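Local coordinates for glutamate--LysW ligase ArgX (Sulfolobus tokodaii, PDB 3VPB), which probably joins the amino group of glutamate to the C-terminal glutamate side chain of the carrier protein LysW, using ATP, in arginine biosynthesis, at residues Met1-Glu13 with Leu21-Ala34. Numbering follows the deposited sequence.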
loop_
_atom_site.group_PDB
_atom_site.type_symbol
_atom_site.label_atom_id
_atom_site.label_comp_id
_atom_site.label_asym_id
_atom_site.label_seq_id
_atom_site.Cartn_x
_atom_site.Cartn_y
_atom_site.Cartn_z
ATOM N N MET B 1 -23.030 -19.210 32.765
ATOM C CA MET B 1 -22.535 -18.223 31.763
ATOM C C MET B 1 -21.271 -18.785 31.116
ATOM O O MET B 1 -20.449 -19.438 31.775
ATOM C CB MET B 1 -22.266 -16.879 32.441
ATOM C CG MET B 1 -22.103 -15.696 31.513
ATOM S SD MET B 1 -21.839 -14.134 32.407
ATOM C CE MET B 1 -20.608 -14.560 33.617
ATOM N N ARG B 2 -21.174 -18.592 29.807
ATOM C CA ARG B 2 -20.022 -19.012 29.037
ATOM C C ARG B 2 -19.546 -17.793 28.284
ATOM O O ARG B 2 -20.296 -17.203 27.510
ATOM C CB ARG B 2 -20.389 -20.137 28.060
ATOM C CG ARG B 2 -19.881 -21.479 28.483
ATOM C CD ARG B 2 -18.856 -22.040 27.484
ATOM N NE ARG B 2 -19.515 -23.011 26.616
ATOM C CZ ARG B 2 -18.915 -23.770 25.699
ATOM N NH1 ARG B 2 -17.597 -23.679 25.471
ATOM N NH2 ARG B 2 -19.652 -24.622 24.992
ATOM N N VAL B 3 -18.291 -17.441 28.506
ATOM C CA VAL B 3 -17.699 -16.255 27.922
ATOM C C VAL B 3 -16.662 -16.695 26.907
ATOM O O VAL B 3 -15.974 -17.683 27.104
ATOM C CB VAL B 3 -16.987 -15.403 29.023
ATOM C CG1 VAL B 3 -16.194 -14.231 28.409
ATOM C CG2 VAL B 3 -18.011 -14.898 30.044
ATOM N N VAL B 4 -16.572 -15.967 25.798
ATOM C CA VAL B 4 -15.436 -16.157 24.897
ATOM C C VAL B 4 -14.605 -14.896 24.856
ATOM O O VAL B 4 -15.138 -13.803 24.738
ATOM C CB VAL B 4 -15.856 -16.665 23.469
ATOM C CG1 VAL B 4 -16.726 -15.676 22.742
ATOM C CG2 VAL B 4 -14.589 -17.011 22.624
ATOM N N LEU B 5 -13.288 -15.055 24.960
ATOM C CA LEU B 5 -12.364 -13.939 24.901
ATOM C C LEU B 5 -11.712 -14.007 23.522
ATOM O O LEU B 5 -11.088 -14.992 23.207
ATOM C CB LEU B 5 -11.315 -14.070 26.028
ATOM C CG LEU B 5 -10.146 -13.064 26.153
ATOM C CD1 LEU B 5 -10.686 -11.635 26.365
ATOM C CD2 LEU B 5 -9.217 -13.454 27.336
ATOM N N ILE B 6 -11.944 -12.981 22.702
ATOM C CA ILE B 6 -11.556 -12.979 21.307
ATOM C C ILE B 6 -10.274 -12.161 21.210
ATOM O O ILE B 6 -10.244 -10.997 21.600
ATOM C CB ILE B 6 -12.668 -12.302 20.437
ATOM C CG1 ILE B 6 -13.975 -13.106 20.477
ATOM C CG2 ILE B 6 -12.175 -12.056 18.993
ATOM C CD1 ILE B 6 -13.854 -14.523 19.836
ATOM N N VAL B 7 -9.205 -12.760 20.682
ATOM C CA VAL B 7 -7.897 -12.101 20.727
ATOM C C VAL B 7 -7.170 -12.288 19.386
ATOM O O VAL B 7 -7.561 -13.144 18.588
ATOM C CB VAL B 7 -7.014 -12.703 21.865
ATOM C CG1 VAL B 7 -7.754 -12.623 23.228
ATOM C CG2 VAL B 7 -6.591 -14.160 21.555
ATOM N N ASP B 8 -6.158 -11.464 19.123
ATOM C CA ASP B 8 -5.202 -11.794 18.059
ATOM C C ASP B 8 -3.780 -11.805 18.605
ATOM O O ASP B 8 -3.055 -12.805 18.497
ATOM C CB ASP B 8 -5.372 -10.935 16.774
ATOM C CG ASP B 8 -5.352 -9.424 17.020
ATOM O OD1 ASP B 8 -5.668 -8.663 16.051
ATOM O OD2 ASP B 8 -5.017 -8.967 18.131
ATOM N N ILE B 9 -3.381 -10.686 19.191
ATOM C CA ILE B 9 -2.133 -10.635 19.933
ATOM C C ILE B 9 -2.507 -10.518 21.403
ATOM O O ILE B 9 -3.328 -9.679 21.770
ATOM C CB ILE B 9 -1.242 -9.429 19.514
ATOM C CG1 ILE B 9 -0.576 -9.665 18.148
ATOM C CG2 ILE B 9 -0.140 -9.203 20.562
ATOM C CD1 ILE B 9 -1.498 -9.638 16.941
ATOM N N VAL B 10 -1.914 -11.361 22.236
ATOM C CA VAL B 10 -2.197 -11.373 23.664
ATOM C C VAL B 10 -1.223 -10.440 24.390
ATOM O O VAL B 10 -0.019 -10.739 24.492
ATOM C CB VAL B 10 -2.164 -12.823 24.236
ATOM C CG1 VAL B 10 -2.189 -12.806 25.736
ATOM C CG2 VAL B 10 -3.347 -13.640 23.705
ATOM N N ARG B 11 -1.730 -9.279 24.813
ATOM C CA ARG B 11 -0.950 -8.322 25.607
ATOM C C ARG B 11 -1.229 -8.545 27.085
ATOM O O ARG B 11 -2.078 -9.373 27.460
ATOM C CB ARG B 11 -1.341 -6.862 25.292
ATOM C CG ARG B 11 -1.324 -6.454 23.847
ATOM C CD ARG B 11 -2.178 -5.229 23.623
ATOM N NE ARG B 11 -3.604 -5.578 23.538
ATOM C CZ ARG B 11 -4.532 -4.822 22.965
ATOM N NH1 ARG B 11 -4.184 -3.656 22.434
ATOM N NH2 ARG B 11 -5.803 -5.247 22.898
ATOM N N GLN B 12 -0.573 -7.744 27.926
ATOM C CA GLN B 12 -0.828 -7.801 29.365
ATOM C C GLN B 12 -2.315 -7.695 29.668
ATOM O O GLN B 12 -2.822 -8.404 30.534
ATOM C CB GLN B 12 -0.066 -6.694 30.102
ATOM C CG GLN B 12 1.166 -7.178 30.854
ATOM C CD GLN B 12 0.829 -8.170 31.963
ATOM O OE1 GLN B 12 1.185 -9.343 31.874
ATOM N NE2 GLN B 12 0.118 -7.713 32.994
ATOM N N GLU B 13 -3.001 -6.829 28.930
ATOM C CA GLU B 13 -4.415 -6.588 29.160
ATOM C C GLU B 13 -5.223 -7.880 28.972
ATOM O O GLU B 13 -6.103 -8.186 29.766
ATOM C CB GLU B 13 -4.937 -5.512 28.204
ATOM C CG GLU B 13 -4.602 -4.056 28.608
ATOM C CD GLU B 13 -3.213 -3.576 28.196
ATOM O OE1 GLU B 13 -2.937 -2.371 28.405
ATOM O OE2 GLU B 13 -2.409 -4.374 27.668
ATOM N N LEU B 21 -11.188 -13.754 34.679
ATOM C CA LEU B 21 -12.224 -14.740 34.370
ATOM C C LEU B 21 -11.998 -15.991 35.239
ATOM O O LEU B 21 -12.910 -16.427 35.966
ATOM C CB LEU B 21 -12.277 -15.077 32.866
ATOM C CG LEU B 21 -12.831 -13.938 31.975
ATOM C CD1 LEU B 21 -12.448 -14.121 30.500
ATOM C CD2 LEU B 21 -14.327 -13.778 32.121
ATOM N N GLU B 22 -10.778 -16.508 35.204
ATOM C CA GLU B 22 -10.394 -17.675 36.010
ATOM C C GLU B 22 -10.660 -17.479 37.516
ATOM O O GLU B 22 -11.251 -18.353 38.174
ATOM C CB GLU B 22 -8.918 -17.975 35.776
ATOM C CG GLU B 22 -8.354 -19.151 36.587
ATOM C CD GLU B 22 -6.825 -19.252 36.494
ATOM O OE1 GLU B 22 -6.273 -19.130 35.372
ATOM O OE2 GLU B 22 -6.179 -19.446 37.552
ATOM N N GLU B 23 -10.230 -16.331 38.049
ATOM C CA GLU B 23 -10.266 -16.051 39.481
ATOM C C GLU B 23 -11.686 -15.887 39.997
ATOM O O GLU B 23 -11.936 -16.116 41.174
ATOM C CB GLU B 23 -9.500 -14.768 39.787
ATOM C CG GLU B 23 -8.039 -14.943 40.071
ATOM C CD GLU B 23 -7.317 -13.615 40.300
ATOM O OE1 GLU B 23 -7.890 -12.674 40.895
ATOM O OE2 GLU B 23 -6.151 -13.516 39.895
ATOM N N ASN B 24 -12.585 -15.451 39.117
ATOM C CA ASN B 24 -13.996 -15.268 39.441
ATOM C C ASN B 24 -14.876 -16.455 39.023
ATOM O O ASN B 24 -16.108 -16.340 39.021
ATOM C CB ASN B 24 -14.517 -13.954 38.831
ATOM C CG ASN B 24 -13.904 -12.720 39.503
ATOM O OD1 ASN B 24 -14.484 -12.154 40.426
ATOM N ND2 ASN B 24 -12.727 -12.315 39.051
ATOM N N LYS B 25 -14.226 -17.562 38.643
ATOM C CA LYS B 25 -14.882 -18.858 38.368
ATOM C C LYS B 25 -15.853 -18.775 37.194
ATOM O O LYS B 25 -16.933 -19.391 37.194
ATOM C CB LYS B 25 -15.592 -19.413 39.629
ATOM C CG LYS B 25 -14.689 -19.476 40.878
ATOM C CD LYS B 25 -13.429 -20.324 40.666
ATOM C CE LYS B 25 -13.520 -21.697 41.354
ATOM N NZ LYS B 25 -14.223 -22.738 40.540
ATOM N N VAL B 26 -15.464 -17.994 36.194
ATOM C CA VAL B 26 -16.284 -17.840 34.999
ATOM C C VAL B 26 -15.772 -18.809 33.949
ATOM O O VAL B 26 -14.591 -18.777 33.610
ATOM C CB VAL B 26 -16.226 -16.376 34.465
ATOM C CG1 VAL B 26 -16.989 -16.238 33.160
ATOM C CG2 VAL B 26 -16.756 -15.398 35.507
ATOM N N GLN B 27 -16.648 -19.670 33.429
ATOM C CA GLN B 27 -16.266 -20.585 32.347
ATOM C C GLN B 27 -15.943 -19.739 31.126
ATOM O O GLN B 27 -16.750 -18.929 30.728
ATOM C CB GLN B 27 -17.431 -21.482 31.924
ATOM C CG GLN B 27 -18.170 -22.231 32.998
ATOM C CD GLN B 27 -19.426 -22.894 32.421
ATOM O OE1 GLN B 27 -20.545 -22.656 32.886
ATOM N NE2 GLN B 27 -19.239 -23.709 31.378
ATOM N N TYR B 28 -14.790 -19.933 30.502
ATOM C CA TYR B 28 -14.531 -19.149 29.296
ATOM C C TYR B 28 -13.593 -19.925 28.352
ATOM O O TYR B 28 -12.843 -20.779 28.798
ATOM C CB TYR B 28 -13.903 -17.794 29.666
ATOM C CG TYR B 28 -12.434 -17.902 30.072
ATOM C CD1 TYR B 28 -12.060 -18.361 31.344
ATOM C CD2 TYR B 28 -11.417 -17.576 29.168
ATOM C CE1 TYR B 28 -10.689 -18.462 31.707
ATOM C CE2 TYR B 28 -10.071 -17.687 29.517
ATOM C CZ TYR B 28 -9.718 -18.133 30.769
ATOM O OH TYR B 28 -8.385 -18.220 31.089
ATOM N N ASP B 29 -13.668 -19.622 27.064
ATOM C CA ASP B 29 -12.687 -20.109 26.062
ATOM C C ASP B 29 -12.007 -18.894 25.473
ATOM O O ASP B 29 -12.534 -17.787 25.534
ATOM C CB ASP B 29 -13.389 -20.842 24.910
ATOM C CG ASP B 29 -14.075 -22.135 25.341
ATOM O OD1 ASP B 29 -15.104 -22.476 24.731
ATOM O OD2 ASP B 29 -13.581 -22.810 26.258
ATOM N N ILE B 30 -10.849 -19.103 24.860
ATOM C CA ILE B 30 -10.198 -18.049 24.108
ATOM C C ILE B 30 -10.286 -18.508 22.658
ATOM O O ILE B 30 -9.977 -19.663 22.348
ATOM C CB ILE B 30 -8.705 -17.897 24.498
ATOM C CG1 ILE B 30 -8.551 -17.339 25.917
ATOM C CG2 ILE B 30 -7.954 -17.019 23.454
ATOM C CD1 ILE B 30 -7.200 -17.552 26.584
ATOM N N ILE B 31 -10.717 -17.623 21.766
ATOM C CA ILE B 31 -10.539 -17.896 20.336
ATOM C C ILE B 31 -9.588 -16.850 19.770
ATOM O O ILE B 31 -9.817 -15.642 19.917
ATOM C CB ILE B 31 -11.867 -17.844 19.524
ATOM C CG1 ILE B 31 -12.803 -18.960 19.970
ATOM C CG2 ILE B 31 -11.570 -18.001 18.022
ATOM C CD1 ILE B 31 -14.194 -18.879 19.370
ATOM N N ASN B 32 -8.504 -17.318 19.159
ATOM C CA ASN B 32 -7.590 -16.408 18.489
ATOM C C ASN B 32 -8.034 -16.240 17.016
ATOM O O ASN B 32 -7.897 -17.162 16.194
ATOM C CB ASN B 32 -6.140 -16.920 18.564
ATOM C CG ASN B 32 -5.162 -15.881 18.085
ATOM O OD1 ASN B 32 -5.331 -15.326 16.998
ATOM N ND2 ASN B 32 -4.168 -15.574 18.900
ATOM N N VAL B 33 -8.566 -15.063 16.689
ATOM C CA VAL B 33 -9.129 -14.827 15.349
ATOM C C VAL B 33 -8.067 -14.488 14.304
ATOM O O VAL B 33 -8.402 -14.308 13.138
ATOM C CB VAL B 33 -10.269 -13.803 15.350
ATOM C CG1 VAL B 33 -11.428 -14.344 16.237
ATOM C CG2 VAL B 33 -9.788 -12.466 15.894
ATOM N N ALA B 34 -6.800 -14.423 14.713
ATOM C CA ALA B 34 -5.707 -14.452 13.736
ATOM C C ALA B 34 -5.353 -15.892 13.337
ATOM O O ALA B 34 -4.451 -16.117 12.502
ATOM C CB ALA B 34 -4.477 -13.738 14.273
HETATM O O HOH W 1 -19.528 -19.007 34.049
HETATM O O HOH W 2 -22.957 -21.616 31.801
HETATM O O HOH W 3 -15.569 -22.890 28.139
#
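Strands 2-7 and 27-32 are the parallel pair of the first beta-alpha-beta unit in the Rossmann-like preATP-grasp domain, with helix 12-23 as the crossover. Six backbone hydrogen bonds zip them together, the first from Val-3 N to Gln-27 O (3.1 Å), the last from Val-33 N, just past the strand, to Val-7 O (2.9 Å). On the face toward the helix, Val-3 CG2 meets CG1 of Val-26, from the loop leading into the second strand, at 3.5 Å, while the side chains of Leu-5 and Ile-30 run alongside each other. Ile-30 CG2 also touches Val-7 CG2 (3.7 Å); Ile-30 further packs on Leu-20 of the bound LysW chain. The other face carries Val-4 CG2 against Ile-31 CG1 (3.7 Å) and, at its edge, a salt bridge from Arg-2 NH1 to Asp-29 OD1 (2.9 Å). The carboxylate stands perpendicular to the guanidinium and approaches its edge near the plane; OD1 also bonds Tyr-47 OH. At the C-terminal ends of the strands, Asn-32 has CG anti to its own N (chi1 -170°), which brings the amide beside the turn after Val-7. Its OD1 closes an Asx turn with Ala-34 N, and ND2 reaches Asp-8 O. Replacing Asn-32 by a leucine would probably leave Asp-8 O and Ala-34 N without these partners and the chain at Asp-8 less firmly tied to the end of strand 27-32. The Asn-32 ND2 to Asp-8 O bond is 3.0 Å long, the donor tilted 34° from the carbonyl plane.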